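Local atomic coordinates of RNA silencing suppressor p19 (Tomato bushy stunt virus, PDB entry 4J39), a protein that probably suppresses RNA silencing in the infected host by binding small interfering RNA duplexes as a homodimer and selecting them by length, like a molecular caliper. Residues E39-G44 with D71-A76. Residues are numbered along the deposited sequence; the frame is centred on the assembly and turned at random.
Sequences ESWGFG and DSVNYA
Val73 lays its CG2 methyl over one face of the Trp41 indole, 3.7 Å from the centroid of the five-membered ring, in a CH-pi contact. The methyl is displaced toward the rim, which brings it to 3.4 Å from Trp41 NE1, and the side chains cross at about a right angle. The other branch of the fork serves both aromatics: with CG1 anti to the backbone N (chi1 160°), that methyl reaches the far end of the six-membered ring, 4.0 Å from Trp41 CH2, and lies equally far from Phe43 CZ. One beta-branched residue thus bridges two rings that rise from the same side of the strand, two positions apart. A helical turn onward, Ala76 CB meets Phe43 CE1 at 4.2 Å, a looser, oblique contact of the methyl with the ring. Burial of apolar surface carries the whole contact, an instance of helix-on-sheet packing in which the axes of segments 39-43 and 71-76 lie at 36° to each other. Helix 70-78 packs on the C-terminal part of the inner strand 36-43, which pairs antiparallel with strands 46-53 and 87-94. Helix 108-124 packs alongside through Leu108 and Cys112 on Val73, while Trp68 sets its ring edge-to-face with Trp41. Ser40, on the same strand, packs against a phosphate of the bound RNA, so this core backs the RNA-binding sheet.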
loop_
_atom_site.group_PDB
_atom_site.type_symbol
_atom_site.label_atom_id
_atom_site.label_comp_id
_atom_site.label_asym_id
_atom_site.label_seq_id
_atom_site.Cartn_x
_atom_site.Cartn_y
_atom_site.Cartn_z
ATOM N N GLU A 39 -2.841 1.623 12.519
ATOM C CA GLU A 39 -1.801 1.975 11.657
ATOM C C GLU A 39 -0.511 1.725 12.463
ATOM O O GLU A 39 -0.616 1.630 13.704
ATOM C CB GLU A 39 -1.799 3.505 11.211
ATOM C CG GLU A 39 -1.792 4.557 12.355
ATOM C CD GLU A 39 -1.886 6.037 11.925
ATOM O OE1 GLU A 39 -2.085 6.794 12.871
ATOM O OE2 GLU A 39 -1.743 6.275 10.711
ATOM N N SER A 40 0.546 1.588 11.752
ATOM C CA SER A 40 1.880 1.342 12.337
ATOM C C SER A 40 3.030 1.837 11.508
ATOM O O SER A 40 2.966 1.951 10.287
ATOM C CB SER A 40 1.977 -0.169 12.620
ATOM O OG SER A 40 2.089 -0.829 11.427
ATOM N N TRP A 41 4.140 2.209 12.174
ATOM C CA TRP A 41 5.353 2.575 11.570
ATOM C C TRP A 41 6.494 1.713 12.174
ATOM O O TRP A 41 6.532 1.564 13.398
ATOM C CB TRP A 41 5.734 3.964 11.826
ATOM C CG TRP A 41 5.180 5.075 10.842
ATOM C CD1 TRP A 41 4.163 5.922 11.061
ATOM C CD2 TRP A 41 5.685 5.342 9.562
ATOM N NE1 TRP A 41 4.014 6.719 9.989
ATOM C CE2 TRP A 41 4.895 6.372 9.013
ATOM C CE3 TRP A 41 6.670 4.783 8.784
ATOM C CZ2 TRP A 41 5.138 6.829 7.783
ATOM C CZ3 TRP A 41 6.873 5.225 7.504
ATOM C CH2 TRP A 41 6.093 6.289 7.036
ATOM N N GLY A 42 7.235 1.105 11.275
ATOM C CA GLY A 42 8.370 0.228 11.594
ATOM C C GLY A 42 9.634 0.791 11.004
ATOM O O GLY A 42 9.697 1.162 9.819
ATOM N N PHE A 43 10.713 0.810 11.846
ATOM C CA PHE A 43 12.050 1.228 11.481
ATOM C C PHE A 43 13.066 0.197 11.945
ATOM O O PHE A 43 13.230 0.009 13.156
ATOM C CB PHE A 43 12.437 2.596 12.019
ATOM C CG PHE A 43 11.323 3.641 11.945
ATOM C CD1 PHE A 43 10.714 4.099 13.084
ATOM C CD2 PHE A 43 10.924 4.131 10.713
ATOM C CE1 PHE A 43 9.620 5.017 13.030
ATOM C CE2 PHE A 43 9.860 5.080 10.626
ATOM C CZ PHE A 43 9.249 5.541 11.766
ATOM N N GLY A 44 13.636 -0.513 11.001
ATOM C CA GLY A 44 14.384 -1.761 11.319
ATOM C C GLY A 44 13.533 -2.697 12.142
ATOM O O GLY A 44 12.422 -3.095 11.695
ATOM N N ASP A 71 7.711 15.132 9.213
ATOM C CA ASP A 71 8.670 15.555 10.260
ATOM C C ASP A 71 8.679 14.644 11.490
ATOM O O ASP A 71 9.772 14.257 12.002
ATOM C CB ASP A 71 8.443 16.974 10.693
ATOM C CG ASP A 71 8.851 18.029 9.606
ATOM O OD1 ASP A 71 8.519 19.203 9.896
ATOM O OD2 ASP A 71 9.494 17.702 8.592
ATOM N N SER A 72 7.507 14.320 12.048
ATOM C CA SER A 72 7.415 13.420 13.259
ATOM C C SER A 72 7.968 12.068 12.873
ATOM O O SER A 72 8.709 11.417 13.672
ATOM C CB SER A 72 6.042 13.329 13.874
ATOM O OG SER A 72 5.152 12.526 13.079
ATOM N N VAL A 73 7.721 11.561 11.646
ATOM C CA VAL A 73 8.250 10.284 11.263
ATOM C C VAL A 73 9.806 10.349 11.115
ATOM O O VAL A 73 10.560 9.418 11.572
ATOM C CB VAL A 73 7.596 9.671 9.971
ATOM C CG1 VAL A 73 8.474 8.598 9.337
ATOM C CG2 VAL A 73 6.138 9.343 10.321
ATOM N N ASN A 74 10.307 11.428 10.527
ATOM C CA ASN A 74 11.750 11.520 10.368
ATOM C C ASN A 74 12.468 11.666 11.744
ATOM O O ASN A 74 13.567 11.143 11.927
ATOM C CB ASN A 74 12.093 12.728 9.572
ATOM C CG ASN A 74 13.489 12.681 9.115
ATOM O OD1 ASN A 74 13.875 11.803 8.318
ATOM N ND2 ASN A 74 14.316 13.558 9.696
ATOM N N TYR A 75 11.881 12.400 12.658
ATOM C CA TYR A 75 12.506 12.571 13.966
ATOM C C TYR A 75 12.587 11.184 14.626
ATOM O O TYR A 75 13.679 10.699 15.119
ATOM C CB TYR A 75 11.732 13.550 14.789
ATOM C CG TYR A 75 12.440 13.662 16.102
ATOM C CD1 TYR A 75 13.810 14.090 16.113
ATOM C CD2 TYR A 75 11.834 13.253 17.298
ATOM C CE1 TYR A 75 14.524 14.148 17.315
ATOM C CE2 TYR A 75 12.540 13.351 18.525
ATOM C CZ TYR A 75 13.902 13.750 18.520
ATOM O OH TYR A 75 14.596 13.820 19.755
ATOM N N ALA A 76 11.475 10.481 14.653
ATOM C CA ALA A 76 11.480 9.146 15.235
ATOM C C ALA A 76 12.415 8.175 14.560
ATOM O O ALA A 76 13.161 7.363 15.231
ATOM C CB ALA A 76 9.958 8.552 15.189
#